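Side-chain contacts in probable threonyl-tRNA synthetase 1 (Aeropyrum pernix, PDB 3A32), which probably catalyses the attachment of threonine to tRNA(Thr) in two steps, through a threonyl-adenylate, and probably cannot clear mischarged seryl-tRNA(Thr): residues E448-V453 / A460-A465; S209-I214 / G227-L232; H390-A395 / M423-L428; K274-G279 / L325-G330. All blocks are in the same frame, centred on the assembly; numbering follows the deposited sequence.

Two of these contacts belong to the class II synthetase core and two to the C-terminal part of the chain. Interactions 2 and 4 are the core pair, their centres about 31 Å apart, and only interaction 4 has a segment on a strand of the core sheet; interaction 3 lies in the anticodon-binding domain and interaction 1 beside the second subunit. Interactions 2 and 3 are the most widely separated pair, with centres about 50 Å apart. Interactions 3 and 4 touch: Met423 CE packs 3.4 Å from Arg328 O, joining the two domains. Strand 424-431 of interaction 3 leads into helix 435-457 of interaction 1. None of the four sits at the zinc site of Cys112, His166 and His310.

Interaction 1: residues E448-V453 / A460-A465; sequences ELESPV and APRIPA
Arg462 reaches back from the chain after helix 435-457 and grips Glu450 side-on, with NE and NH2 each taking one carboxylate oxygen. NH2 donates to Glu450 OE1 at 2.7 Å and NE to Glu450 OE2 at 2.9 Å, both bonds fairly straight. The carboxylate and guanidinium planes lie only 22° apart, and NE meets the syn lone pair of OE2. A bend at chi2 of Arg462 (-85°) turns the guanidinium edge toward the acid. The remaining nitrogen, NH1, is satisfied by the carbonyl of Lys370, so the guanidinium is held from more than one direction. OE2 has a second donor in a water, which also donates to Pro461 O at 2.8 Å and thereby ties the carboxylate to the backbone of the returning chain. The chain leaves helix 435-457 and doubles back beside it: seven residues after Val453, at Ala460, it is again next to the helix, on its way to strand 465-466 of the C-terminal mixed sheet. Beside the ion pair the packing is apolar. Ala460 CB sits 3.7 Å from Glu450 CB, and Val453 CG1 lies 4.2 Å from Pro461 CD; Val58 of helix 48-65 touches both Val453 and Pro461. The backbone here has polar partners across the dimer interface, where Gln459 of the second subunit accepts from Arg462 N through its OE1 and donates to Ala460 O through its NE2.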
loop_
_atom_site.group_PDB
_atom_site.type_symbol
_atom_site.label_atom_id
_atom_site.label_comp_id
_atom_site.label_asym_id
_atom_site.label_seq_id
_atom_site.Cartn_x
_atom_site.Cartn_y
_atom_site.Cartn_z
ATOM N N GLU A 448 -7.149 21.340 8.749
ATOM C CA GLU A 448 -8.249 21.205 9.706
ATOM C C GLU A 448 -9.132 20.001 9.310
ATOM O O GLU A 448 -9.473 19.171 10.139
ATOM C CB GLU A 448 -9.081 22.515 9.786
ATOM C CG GLU A 448 -10.009 22.620 11.038
ATOM C CD GLU A 448 -9.231 22.433 12.377
ATOM O OE1 GLU A 448 -8.189 23.151 12.572
ATOM O OE2 GLU A 448 -9.636 21.564 13.214
ATOM N N LEU A 449 -9.444 19.867 8.031
ATOM C CA LEU A 449 -10.226 18.690 7.587
ATOM C C LEU A 449 -9.443 17.363 7.726
ATOM O O LEU A 449 -10.058 16.298 7.806
ATOM C CB LEU A 449 -10.763 18.873 6.150
ATOM C CG LEU A 449 -11.594 20.127 5.866
ATOM C CD1 LEU A 449 -11.923 20.275 4.350
ATOM C CD2 LEU A 449 -12.877 20.133 6.712
ATOM N N GLU A 450 -8.107 17.442 7.789
ATOM C CA GLU A 450 -7.218 16.264 7.821
ATOM C C GLU A 450 -6.919 15.867 9.250
ATOM O O GLU A 450 -6.454 14.777 9.527
ATOM C CB GLU A 450 -5.899 16.562 7.109
ATOM C CG GLU A 450 -6.018 16.467 5.606
ATOM C CD GLU A 450 -4.752 16.867 4.876
ATOM O OE1 GLU A 450 -3.899 17.618 5.436
ATOM O OE2 GLU A 450 -4.611 16.434 3.727
ATOM N N SER A 451 -7.223 16.776 10.159
ATOM C CA SER A 451 -6.854 16.666 11.555
ATOM C C SER A 451 -7.273 15.346 12.199
ATOM O O SER A 451 -6.468 14.702 12.873
ATOM C CB SER A 451 -7.476 17.848 12.323
ATOM O OG SER A 451 -6.814 17.916 13.541
ATOM N N PRO A 452 -8.548 14.941 12.022
ATOM C CA PRO A 452 -8.935 13.666 12.614
ATOM C C PRO A 452 -8.115 12.480 12.050
ATOM O O PRO A 452 -7.851 11.534 12.794
ATOM C CB PRO A 452 -10.419 13.499 12.189
ATOM C CG PRO A 452 -10.891 14.856 11.863
ATOM C CD PRO A 452 -9.666 15.559 11.278
ATOM N N VAL A 453 -7.748 12.513 10.764
ATOM C CA VAL A 453 -6.957 11.438 10.185
ATOM C C VAL A 453 -5.529 11.472 10.720
ATOM O O VAL A 453 -4.970 10.411 10.993
ATOM C CB VAL A 453 -7.019 11.362 8.628
ATOM C CG1 VAL A 453 -5.900 10.471 8.071
ATOM C CG2 VAL A 453 -8.359 10.794 8.179
ATOM N N ALA A 460 -1.594 12.646 7.560
ATOM C CA ALA A 460 -2.617 12.508 6.528
ATOM C C ALA A 460 -1.918 12.309 5.153
ATOM O O ALA A 460 -0.967 13.014 4.834
ATOM C CB ALA A 460 -3.555 13.708 6.500
ATOM N N PRO A 461 -2.360 11.314 4.372
ATOM C CA PRO A 461 -1.856 11.083 3.006
ATOM C C PRO A 461 -2.175 12.146 1.989
ATOM O O PRO A 461 -3.334 12.469 1.773
ATOM C CB PRO A 461 -2.567 9.786 2.549
ATOM C CG PRO A 461 -3.073 9.163 3.777
ATOM C CD PRO A 461 -3.369 10.313 4.760
ATOM N N ARG A 462 -1.132 12.635 1.336
ATOM C CA ARG A 462 -1.252 13.515 0.219
ATOM C C ARG A 462 -0.788 12.728 -0.992
ATOM O O ARG A 462 0.401 12.439 -1.155
ATOM C CB ARG A 462 -0.349 14.774 0.384
ATOM C CG ARG A 462 -0.630 15.562 1.683
ATOM C CD ARG A 462 -1.774 16.514 1.409
ATOM N NE ARG A 462 -2.131 17.282 2.576
ATOM C CZ ARG A 462 -1.544 18.414 2.968
ATOM N NH1 ARG A 462 -0.523 18.932 2.295
ATOM N NH2 ARG A 462 -2.006 19.032 4.060
ATOM N N ILE A 463 -1.748 12.379 -1.823
ATOM C CA ILE A 463 -1.460 11.711 -3.051
ATOM C C ILE A 463 -2.101 12.594 -4.146
ATOM O O ILE A 463 -3.333 12.491 -4.354
ATOM C CB ILE A 463 -2.052 10.318 -3.065
ATOM C CG1 ILE A 463 -1.597 9.571 -1.780
ATOM C CG2 ILE A 463 -1.638 9.633 -4.436
ATOM C CD1 ILE A 463 -2.261 8.249 -1.573
ATOM N N PRO A 464 -1.279 13.509 -4.755
ATOM C CA PRO A 464 -1.758 14.551 -5.694
ATOM C C PRO A 464 -2.199 13.977 -6.993
ATOM O O PRO A 464 -1.717 12.916 -7.436
ATOM C CB PRO A 464 -0.542 15.460 -5.934
ATOM C CG PRO A 464 0.679 14.696 -5.449
ATOM C CD PRO A 464 0.171 13.612 -4.472
ATOM N N ALA A 465 -3.122 14.683 -7.610
ATOM C CA ALA A 465 -3.541 14.367 -8.960
ATOM C C ALA A 465 -4.230 15.589 -9.526
ATOM O O ALA A 465 -4.898 16.324 -8.794
ATOM C CB ALA A 465 -4.497 13.127 -8.990
HETATM O O HOH W 1 -5.234 14.380 2.469
#

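Interaction 2: residues S209-I214 / G227-L232; sequences SDKSLI and GAEEAL
Glu229 OE2 is gripped twice by one residue, Ser209, whose OG donates to it at 2.6 Å and whose backbone N donates at 2.8 Å. The hydroxyl meets the syn lone pair; the N-H comes to the anti side, 32° out of the carboxylate plane. With chi1 at 63°, Ser209 OG stands between its own backbone N and carbonyl carbon, which lets N and OG converge on a single oxygen. The other oxygen, OE1, takes a longer salt bridge from Lys211 NZ at 3.3 Å, approaching from above the carboxylate plane. A water, 3.3 Å from both Glu229 OE1 and Ser209 O, adds a further link. In the fold, this joins helix 222-243 to the loop that leaves strand 202-207 of the core sheet, where an Asx turn, Asp210 OD1 accepting from Ser212 N at 3.1 Å, opens a short 3-10 segment. Replacing Glu229 with an alanine would probably leave the N-H and hydroxyl of Ser209 without their shared acceptor and the Lys211 ammonium without this carboxylate partner. The Ser209 end of the contact is buried, whereas Lys211 is exposed, its chain bent at chi2 and chi4 to bring NZ back to the acid, its side chain also touching Glu226.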
loop_
_atom_site.group_PDB
_atom_site.type_symbol
_atom_site.label_atom_id
_atom_site.label_comp_id
_atom_site.label_asym_id
_atom_site.label_seq_id
_atom_site.Cartn_x
_atom_site.Cartn_y
_atom_site.Cartn_z
ATOM N N SER A 209 -22.064 -20.052 22.045
ATOM C CA SER A 209 -22.417 -21.468 21.961
ATOM C C SER A 209 -23.800 -21.728 22.499
ATOM O O SER A 209 -24.393 -20.895 23.184
ATOM C CB SER A 209 -21.474 -22.356 22.775
ATOM O OG SER A 209 -21.569 -22.036 24.146
ATOM N N ASP A 210 -24.300 -22.902 22.134
ATOM C CA ASP A 210 -25.299 -23.615 22.919
ATOM C C ASP A 210 -24.456 -24.555 23.774
ATOM O O ASP A 210 -23.755 -25.412 23.251
ATOM C CB ASP A 210 -26.223 -24.399 21.989
ATOM C CG ASP A 210 -27.387 -25.114 22.729
ATOM O OD1 ASP A 210 -27.278 -25.556 23.926
ATOM O OD2 ASP A 210 -28.419 -25.243 22.043
ATOM N N LYS A 211 -24.486 -24.362 25.085
ATOM C CA LYS A 211 -23.675 -25.174 25.997
ATOM C C LYS A 211 -23.904 -26.698 25.866
ATOM O O LYS A 211 -22.945 -27.474 26.080
ATOM C CB LYS A 211 -23.896 -24.751 27.468
ATOM C CG LYS A 211 -23.187 -23.438 27.804
ATOM C CD LYS A 211 -22.341 -23.516 29.099
ATOM C CE LYS A 211 -21.327 -22.330 29.158
ATOM N NZ LYS A 211 -20.617 -22.103 27.814
ATOM N N SER A 212 -25.137 -27.111 25.515
ATOM C CA SER A 212 -25.460 -28.544 25.363
ATOM C C SER A 212 -24.758 -29.177 24.159
ATOM O O SER A 212 -24.827 -30.400 23.968
ATOM C CB SER A 212 -26.969 -28.762 25.159
ATOM O OG SER A 212 -27.775 -27.954 26.033
ATOM N N LEU A 213 -24.146 -28.353 23.306
ATOM C CA LEU A 213 -23.612 -28.826 22.039
ATOM C C LEU A 213 -22.076 -28.704 21.981
ATOM O O LEU A 213 -21.455 -28.894 20.934
ATOM C CB LEU A 213 -24.276 -28.045 20.881
ATOM C CG LEU A 213 -25.821 -28.134 20.763
ATOM C CD1 LEU A 213 -26.337 -27.386 19.514
ATOM C CD2 LEU A 213 -26.271 -29.583 20.761
ATOM N N ILE A 214 -21.466 -28.362 23.108
ATOM C CA ILE A 214 -20.005 -28.269 23.141
ATOM C C ILE A 214 -19.418 -29.684 23.022
ATOM O O ILE A 214 -19.928 -30.634 23.623
ATOM C CB ILE A 214 -19.510 -27.488 24.382
ATOM C CG1 ILE A 214 -19.964 -26.013 24.267
ATOM C CG2 ILE A 214 -17.978 -27.617 24.528
ATOM C CD1 ILE A 214 -19.576 -25.185 25.459
ATOM N N GLY A 227 -14.287 -19.135 29.010
ATOM C CA GLY A 227 -13.324 -18.038 29.112
ATOM C C GLY A 227 -13.522 -17.011 27.995
ATOM O O GLY A 227 -13.508 -15.829 28.253
ATOM N N ALA A 228 -13.755 -17.480 26.764
ATOM C CA ALA A 228 -14.032 -16.621 25.589
ATOM C C ALA A 228 -15.354 -15.892 25.670
ATOM O O ALA A 228 -15.378 -14.697 25.553
ATOM C CB ALA A 228 -13.900 -17.425 24.266
ATOM N N GLU A 229 -16.454 -16.586 25.938
ATOM C CA GLU A 229 -17.785 -15.919 26.063
ATOM C C GLU A 229 -17.834 -14.907 27.201
ATOM O O GLU A 229 -18.460 -13.815 27.103
ATOM C CB GLU A 229 -18.899 -16.938 26.246
ATOM C CG GLU A 229 -19.028 -17.895 25.066
ATOM C CD GLU A 229 -20.052 -18.995 25.255
ATOM O OE1 GLU A 229 -20.498 -19.171 26.410
ATOM O OE2 GLU A 229 -20.394 -19.714 24.269
ATOM N N GLU A 230 -17.154 -15.266 28.276
ATOM C CA GLU A 230 -17.036 -14.364 29.382
ATOM C C GLU A 230 -16.075 -13.197 29.086
ATOM O O GLU A 230 -16.320 -12.088 29.535
ATOM C CB GLU A 230 -16.712 -15.147 30.653
ATOM C CG GLU A 230 -15.402 -14.966 31.183
ATOM C CD GLU A 230 -15.478 -14.216 32.479
ATOM O OE1 GLU A 230 -14.782 -14.646 33.445
ATOM O OE2 GLU A 230 -16.272 -13.223 32.526
ATOM N N ALA A 231 -15.040 -13.391 28.270
ATOM C CA ALA A 231 -14.259 -12.186 27.836
ATOM C C ALA A 231 -15.131 -11.167 27.055
ATOM O O ALA A 231 -15.061 -9.948 27.294
ATOM C CB ALA A 231 -13.002 -12.577 27.060
ATOM N N LEU A 232 -15.997 -11.684 26.175
ATOM C CA LEU A 232 -16.902 -10.861 25.358
ATOM C C LEU A 232 -17.984 -10.175 26.148
ATOM O O LEU A 232 -18.431 -9.086 25.774
ATOM C CB LEU A 232 -17.547 -11.711 24.247
ATOM C CG LEU A 232 -16.608 -12.288 23.196
ATOM C CD1 LEU A 232 -17.332 -13.338 22.313
ATOM C CD2 LEU A 232 -15.977 -11.165 22.317
HETATM O O HOH W 2 -23.748 -19.498 26.088
#

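Interaction 3: residues H390-A395 / M423-L428; sequences HIESTA and MKRRRL. With SO4 (sulfate ion), chain D.
Bends at chi2 in both Glu392 (-63°) and Arg425 (-88°) turn the side chains, which come from opposite directions, so that the carboxylate meets the NE/NH2 edge of the guanidinium. Arg425 grips side-on: NE donates to Glu392 OE2 at 2.7 Å, on its syn lone pair, and NH2 to Glu392 OE1 at 3.0 Å. The planes are 40° apart, so the pair is twisted rather than flat, and NE's partner lies somewhat off the guanidinium plane. Each group has a further partner, Glu392 OE1 in a salt bridge with Arg331 and Arg425 NH2 in a bond to the carbonyl of Pro397. The carboxylate is shared by two arginines, whose close like charges it probably offsets. With a leucine in place of Arg425, Glu392 would probably keep Arg331 but lose the two-pronged partner that ties its helix to the strand. Farther along the strand, extended Arg427 holds a sulfate, probably from the crystallisation liquor, with NH1 2.8 Å from sulfate O3 and NH2 3.0 Å from sulfate O4; Lys406 binds the same ion. The salt bridge pins the C-terminal part of helix 384-393 to edge strand 424-431, a helix-on-sheet contact within the alpha/beta anticodon-binding domain of class IIa synthetases.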
loop_
_atom_site.group_PDB
_atom_site.type_symbol
_atom_site.label_atom_id
_atom_site.label_comp_id
_atom_site.label_asym_id
_atom_site.label_seq_id
_atom_site.Cartn_x
_atom_site.Cartn_y
_atom_site.Cartn_z
ATOM N N HIS A 390 -23.831 19.909 -12.419
ATOM C CA HIS A 390 -23.099 18.764 -12.939
ATOM C C HIS A 390 -21.986 18.268 -12.011
ATOM O O HIS A 390 -21.848 17.048 -11.754
ATOM C CB HIS A 390 -22.544 19.054 -14.335
ATOM C CG HIS A 390 -23.611 19.280 -15.356
ATOM N ND1 HIS A 390 -23.644 20.398 -16.161
ATOM C CD2 HIS A 390 -24.700 18.540 -15.699
ATOM C CE1 HIS A 390 -24.691 20.336 -16.965
ATOM N NE2 HIS A 390 -25.357 19.226 -16.701
ATOM N N ILE A 391 -21.210 19.219 -11.505
ATOM C CA ILE A 391 -20.146 18.932 -10.566
ATOM C C ILE A 391 -20.736 18.235 -9.310
ATOM O O ILE A 391 -20.229 17.215 -8.878
ATOM C CB ILE A 391 -19.357 20.230 -10.251
ATOM C CG1 ILE A 391 -18.461 20.611 -11.422
ATOM C CG2 ILE A 391 -18.553 20.103 -8.971
ATOM C CD1 ILE A 391 -18.025 22.066 -11.418
ATOM N N GLU A 392 -21.816 18.784 -8.742
ATOM C CA GLU A 392 -22.446 18.175 -7.561
ATOM C C GLU A 392 -23.095 16.821 -7.799
ATOM O O GLU A 392 -23.197 15.987 -6.864
ATOM C CB GLU A 392 -23.490 19.115 -6.970
ATOM C CG GLU A 392 -22.916 20.434 -6.533
ATOM C CD GLU A 392 -21.869 20.302 -5.379
ATOM O OE1 GLU A 392 -21.375 19.214 -5.049
ATOM O OE2 GLU A 392 -21.538 21.332 -4.792
ATOM N N SER A 393 -23.573 16.579 -9.014
ATOM C CA SER A 393 -24.342 15.364 -9.203
ATOM C C SER A 393 -23.429 14.204 -9.624
ATOM O O SER A 393 -23.838 13.054 -9.633
ATOM C CB SER A 393 -25.532 15.618 -10.150
ATOM O OG SER A 393 -25.038 15.847 -11.426
ATOM N N THR A 394 -22.165 14.523 -9.888
ATOM C CA THR A 394 -21.194 13.617 -10.495
ATOM C C THR A 394 -19.896 13.503 -9.699
ATOM O O THR A 394 -19.695 12.502 -9.035
ATOM C CB THR A 394 -20.948 14.016 -11.957
ATOM O OG1 THR A 394 -22.120 13.614 -12.698
ATOM C CG2 THR A 394 -19.780 13.278 -12.545
ATOM N N ALA A 395 -19.073 14.543 -9.720
ATOM C CA ALA A 395 -17.744 14.519 -9.157
ATOM C C ALA A 395 -17.686 14.753 -7.634
ATOM O O ALA A 395 -16.765 14.226 -6.964
ATOM C CB ALA A 395 -16.880 15.511 -9.862
ATOM N N MET A 423 -25.004 17.201 5.516
ATOM C CA MET A 423 -25.093 16.849 4.085
ATOM C C MET A 423 -25.405 18.081 3.239
ATOM O O MET A 423 -26.225 18.020 2.348
ATOM C CB MET A 423 -26.153 15.757 3.816
ATOM C CG MET A 423 -25.799 14.359 4.391
ATOM S SD MET A 423 -24.419 13.556 3.568
ATOM C CE MET A 423 -25.092 13.375 1.900
ATOM N N LYS A 424 -24.722 19.189 3.532
ATOM C CA LYS A 424 -24.836 20.444 2.813
ATOM C C LYS A 424 -23.448 21.034 2.652
ATOM O O LYS A 424 -22.573 20.835 3.512
ATOM C CB LYS A 424 -25.722 21.448 3.596
ATOM C CG LYS A 424 -27.206 20.978 3.791
ATOM C CD LYS A 424 -28.146 22.152 4.144
ATOM C CE LYS A 424 -29.519 21.796 4.814
ATOM N NZ LYS A 424 -30.617 22.870 4.476
ATOM N N ARG A 425 -23.268 21.776 1.559
ATOM C CA ARG A 425 -22.170 22.738 1.410
ATOM C C ARG A 425 -22.198 23.843 2.466
ATOM O O ARG A 425 -23.264 24.383 2.824
ATOM C CB ARG A 425 -22.226 23.406 0.024
ATOM C CG ARG A 425 -21.949 22.456 -1.125
ATOM C CD ARG A 425 -20.468 22.367 -1.411
ATOM N NE ARG A 425 -20.195 21.376 -2.466
ATOM C CZ ARG A 425 -19.064 20.690 -2.554
ATOM N NH1 ARG A 425 -18.094 20.870 -1.651
ATOM N NH2 ARG A 425 -18.917 19.824 -3.521
ATOM N N ARG A 426 -21.032 24.210 2.949
ATOM C CA ARG A 426 -20.965 25.293 3.886
ATOM C C ARG A 426 -19.947 26.303 3.397
ATOM O O ARG A 426 -18.789 25.961 3.194
ATOM C CB ARG A 426 -20.616 24.772 5.283
ATOM C CG ARG A 426 -20.619 25.845 6.355
ATOM C CD ARG A 426 -20.486 25.232 7.783
ATOM N NE ARG A 426 -19.117 24.806 8.020
ATOM C CZ ARG A 426 -18.119 25.626 8.364
ATOM N NH1 ARG A 426 -18.330 26.945 8.542
ATOM N NH2 ARG A 426 -16.901 25.109 8.535
ATOM N N ARG A 427 -20.401 27.553 3.242
ATOM C CA ARG A 427 -19.600 28.647 2.714
ATOM C C ARG A 427 -18.648 29.229 3.701
ATOM O O ARG A 427 -19.006 29.518 4.844
ATOM C CB ARG A 427 -20.520 29.748 2.161
ATOM C CG ARG A 427 -19.822 30.738 1.295
ATOM C CD ARG A 427 -20.764 31.606 0.529
ATOM N NE ARG A 427 -20.041 32.816 0.161
ATOM C CZ ARG A 427 -20.547 33.851 -0.513
ATOM N NH1 ARG A 427 -21.813 33.876 -0.897
ATOM N NH2 ARG A 427 -19.778 34.894 -0.762
ATOM N N LEU A 428 -17.400 29.402 3.269
ATOM C CA LEU A 428 -16.390 30.105 4.073
ATOM C C LEU A 428 -15.892 31.255 3.248
ATOM O O LEU A 428 -15.875 31.193 2.031
ATOM C CB LEU A 428 -15.176 29.229 4.426
ATOM C CG LEU A 428 -15.353 27.800 4.917
ATOM C CD1 LEU A 428 -13.985 27.116 4.913
ATOM C CD2 LEU A 428 -16.007 27.729 6.304
HETATM S S SO4 D . -21.763 37.267 -2.540
HETATM O O1 SO4 D . -22.349 38.124 -3.565
HETATM O O2 SO4 D . -21.692 38.052 -1.297
HETATM O O3 SO4 D . -22.601 36.081 -2.391
HETATM O O4 SO4 D . -20.469 36.770 -3.009
#

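Interaction 4: residues K274-G279 / L325-G330; sequences KEWQMG and LEHRRG
Trp276 meets His327 at one corner of its indole: CZ3 comes within 4.0 Å of His327 CB and 4.1 Å of His327 CD2. The rings meet obliquely, their planes at 56°, and the centroids of the six-membered ring and the imidazole lie 5.9 Å apart. Both side chains point CG anti to the backbone N (chi1 171° for Trp276, -180° for His327), and in this way they span the 9.6 Å between their CA atoms. No hydrogen bond crosses between the segments, so the two are joined by side-chain packing. The tight side belongs to the tryptophan, which is buried: Met278 CE sits 3.4 Å above the indole plane, over its centre, and Phe320, Val323 and Tyr324 of helix 317-327 also touch the ring system. The looser side lies at His327, which is partly exposed and packs on Val267. Just beyond it the helix ends in a Schellman motif, Gly330 N bonding to Leu325 O and Arg329, at positive phi, bonding through its N to Glu326 O. The side chain of exposed Arg329 folds back as well, NH1 donating to His327 O at 3.1 Å from above the carbonyl plane. Helix 317-327 thus lies with its last two turns against strand 273-284 of the core sheet, next to strand 260-268, while helix 9-15 packs on Leu325 and Arg329.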
loop_
_atom_site.group_PDB
_atom_site.type_symbol
_atom_site.label_atom_id
_atom_site.label_comp_id
_atom_site.label_asym_id
_atom_site.label_seq_id
_atom_site.Cartn_x
_atom_site.Cartn_y
_atom_site.Cartn_z
ATOM N N LYS A 274 -32.290 0.366 9.847
ATOM C CA LYS A 274 -31.569 -0.704 9.092
ATOM C C LYS A 274 -30.214 -0.987 9.779
ATOM O O LYS A 274 -29.573 -0.076 10.291
ATOM C CB LYS A 274 -31.264 -0.312 7.615
ATOM C CG LYS A 274 -32.454 0.084 6.723
ATOM C CD LYS A 274 -32.047 0.745 5.304
ATOM C CE LYS A 274 -32.505 -0.134 4.018
ATOM N NZ LYS A 274 -34.005 -0.030 3.457
ATOM N N GLU A 275 -29.778 -2.244 9.798
ATOM C CA GLU A 275 -28.424 -2.534 10.309
ATOM C C GLU A 275 -27.419 -2.431 9.188
ATOM O O GLU A 275 -27.720 -2.801 8.051
ATOM C CB GLU A 275 -28.321 -3.919 10.890
ATOM C CG GLU A 275 -29.220 -4.167 12.068
ATOM C CD GLU A 275 -28.924 -5.499 12.704
ATOM O OE1 GLU A 275 -27.999 -6.223 12.223
ATOM O OE2 GLU A 275 -29.623 -5.812 13.696
ATOM N N TRP A 276 -26.245 -1.904 9.518
ATOM C CA TRP A 276 -25.100 -1.898 8.621
ATOM C C TRP A 276 -23.997 -2.668 9.357
ATOM O O TRP A 276 -23.333 -2.091 10.231
ATOM C CB TRP A 276 -24.657 -0.447 8.314
ATOM C CG TRP A 276 -23.357 -0.294 7.567
ATOM C CD1 TRP A 276 -22.535 -1.296 7.078
ATOM C CD2 TRP A 276 -22.746 0.944 7.177
ATOM N NE1 TRP A 276 -21.428 -0.748 6.439
ATOM C CE2 TRP A 276 -21.551 0.622 6.453
ATOM C CE3 TRP A 276 -23.089 2.306 7.374
ATOM C CZ2 TRP A 276 -20.698 1.606 5.940
ATOM C CZ3 TRP A 276 -22.243 3.280 6.868
ATOM C CH2 TRP A 276 -21.047 2.925 6.164
ATOM N N GLN A 277 -23.811 -3.948 9.017
ATOM C CA GLN A 277 -22.808 -4.767 9.679
ATOM C C GLN A 277 -21.412 -4.420 9.175
ATOM O O GLN A 277 -21.177 -4.253 7.960
ATOM C CB GLN A 277 -23.065 -6.283 9.516
ATOM C CG GLN A 277 -22.299 -7.141 10.595
ATOM C CD GLN A 277 -22.802 -8.546 10.700
ATOM O OE1 GLN A 277 -22.175 -9.446 10.167
ATOM N NE2 GLN A 277 -23.953 -8.763 11.394
ATOM N N MET A 278 -20.492 -4.300 10.124
ATOM C CA MET A 278 -19.106 -3.923 9.821
ATOM C C MET A 278 -18.153 -5.083 10.175
ATOM O O MET A 278 -18.400 -6.221 9.709
ATOM C CB MET A 278 -18.750 -2.609 10.520
ATOM C CG MET A 278 -19.574 -1.501 9.941
ATOM S SD MET A 278 -19.435 0.056 10.796
ATOM C CE MET A 278 -20.418 1.086 9.746
ATOM N N GLY A 279 -17.132 -4.824 11.005
ATOM C CA GLY A 279 -16.144 -5.857 11.328
ATOM C C GLY A 279 -16.663 -6.818 12.403
ATOM O O GLY A 279 -17.828 -6.732 12.798
ATOM N N LEU A 325 -20.885 4.655 0.396
ATOM C CA LEU A 325 -21.279 5.518 -0.724
ATOM C C LEU A 325 -22.810 5.703 -0.758
ATOM O O LEU A 325 -23.270 6.770 -1.098
ATOM C CB LEU A 325 -20.743 4.990 -2.078
ATOM C CG LEU A 325 -19.228 5.089 -2.274
ATOM C CD1 LEU A 325 -18.785 4.189 -3.473
ATOM C CD2 LEU A 325 -18.803 6.578 -2.461
ATOM N N GLU A 326 -23.568 4.673 -0.405
ATOM C CA GLU A 326 -25.010 4.798 -0.303
ATOM C C GLU A 326 -25.478 5.625 0.879
ATOM O O GLU A 326 -26.197 6.602 0.680
ATOM C CB GLU A 326 -25.701 3.434 -0.423
ATOM C CG GLU A 326 -25.580 2.865 -1.889
ATOM C CD GLU A 326 -26.033 1.390 -1.993
ATOM O OE1 GLU A 326 -26.612 0.939 -0.999
ATOM O OE2 GLU A 326 -25.793 0.686 -3.029
ATOM N N HIS A 327 -25.011 5.308 2.092
ATOM C CA HIS A 327 -25.384 6.068 3.280
ATOM C C HIS A 327 -25.060 7.570 3.132
ATOM O O HIS A 327 -25.823 8.410 3.607
ATOM C CB HIS A 327 -24.710 5.468 4.523
ATOM C CG HIS A 327 -25.032 6.172 5.808
ATOM N ND1 HIS A 327 -26.289 6.156 6.375
ATOM C CD2 HIS A 327 -24.251 6.890 6.648
ATOM C CE1 HIS A 327 -26.272 6.857 7.490
ATOM N NE2 HIS A 327 -25.048 7.321 7.672
ATOM N N ARG A 328 -23.955 7.894 2.449
ATOM C CA ARG A 328 -23.514 9.296 2.288
ATOM C C ARG A 328 -23.673 9.870 0.894
ATOM O O ARG A 328 -23.135 10.907 0.596
ATOM C CB ARG A 328 -22.082 9.474 2.755
ATOM C CG ARG A 328 -21.986 9.468 4.282
ATOM C CD ARG A 328 -21.923 10.901 4.807
ATOM N NE ARG A 328 -22.110 10.982 6.262
ATOM C CZ ARG A 328 -21.130 10.868 7.155
ATOM N NH1 ARG A 328 -19.877 10.627 6.728
ATOM N NH2 ARG A 328 -21.400 10.945 8.487
ATOM N N ARG A 329 -24.433 9.185 0.044
ATOM C CA ARG A 329 -24.770 9.701 -1.276
ATOM C C ARG A 329 -23.515 10.243 -2.031
ATOM O O ARG A 329 -23.536 11.378 -2.623
ATOM C CB ARG A 329 -25.895 10.751 -1.166
ATOM C CG ARG A 329 -27.331 10.146 -0.917
ATOM C CD ARG A 329 -27.761 10.261 0.507
ATOM N NE ARG A 329 -29.143 9.792 0.702
ATOM C CZ ARG A 329 -29.550 8.831 1.553
ATOM N NH1 ARG A 329 -28.691 8.166 2.353
ATOM N NH2 ARG A 329 -30.853 8.533 1.603
ATOM N N GLY A 330 -22.452 9.424 -2.052
ATOM C CA GLY A 330 -21.330 9.725 -2.872
ATOM C C GLY A 330 -20.362 10.706 -2.223
ATOM O O GLY A 330 -19.394 11.108 -2.870
#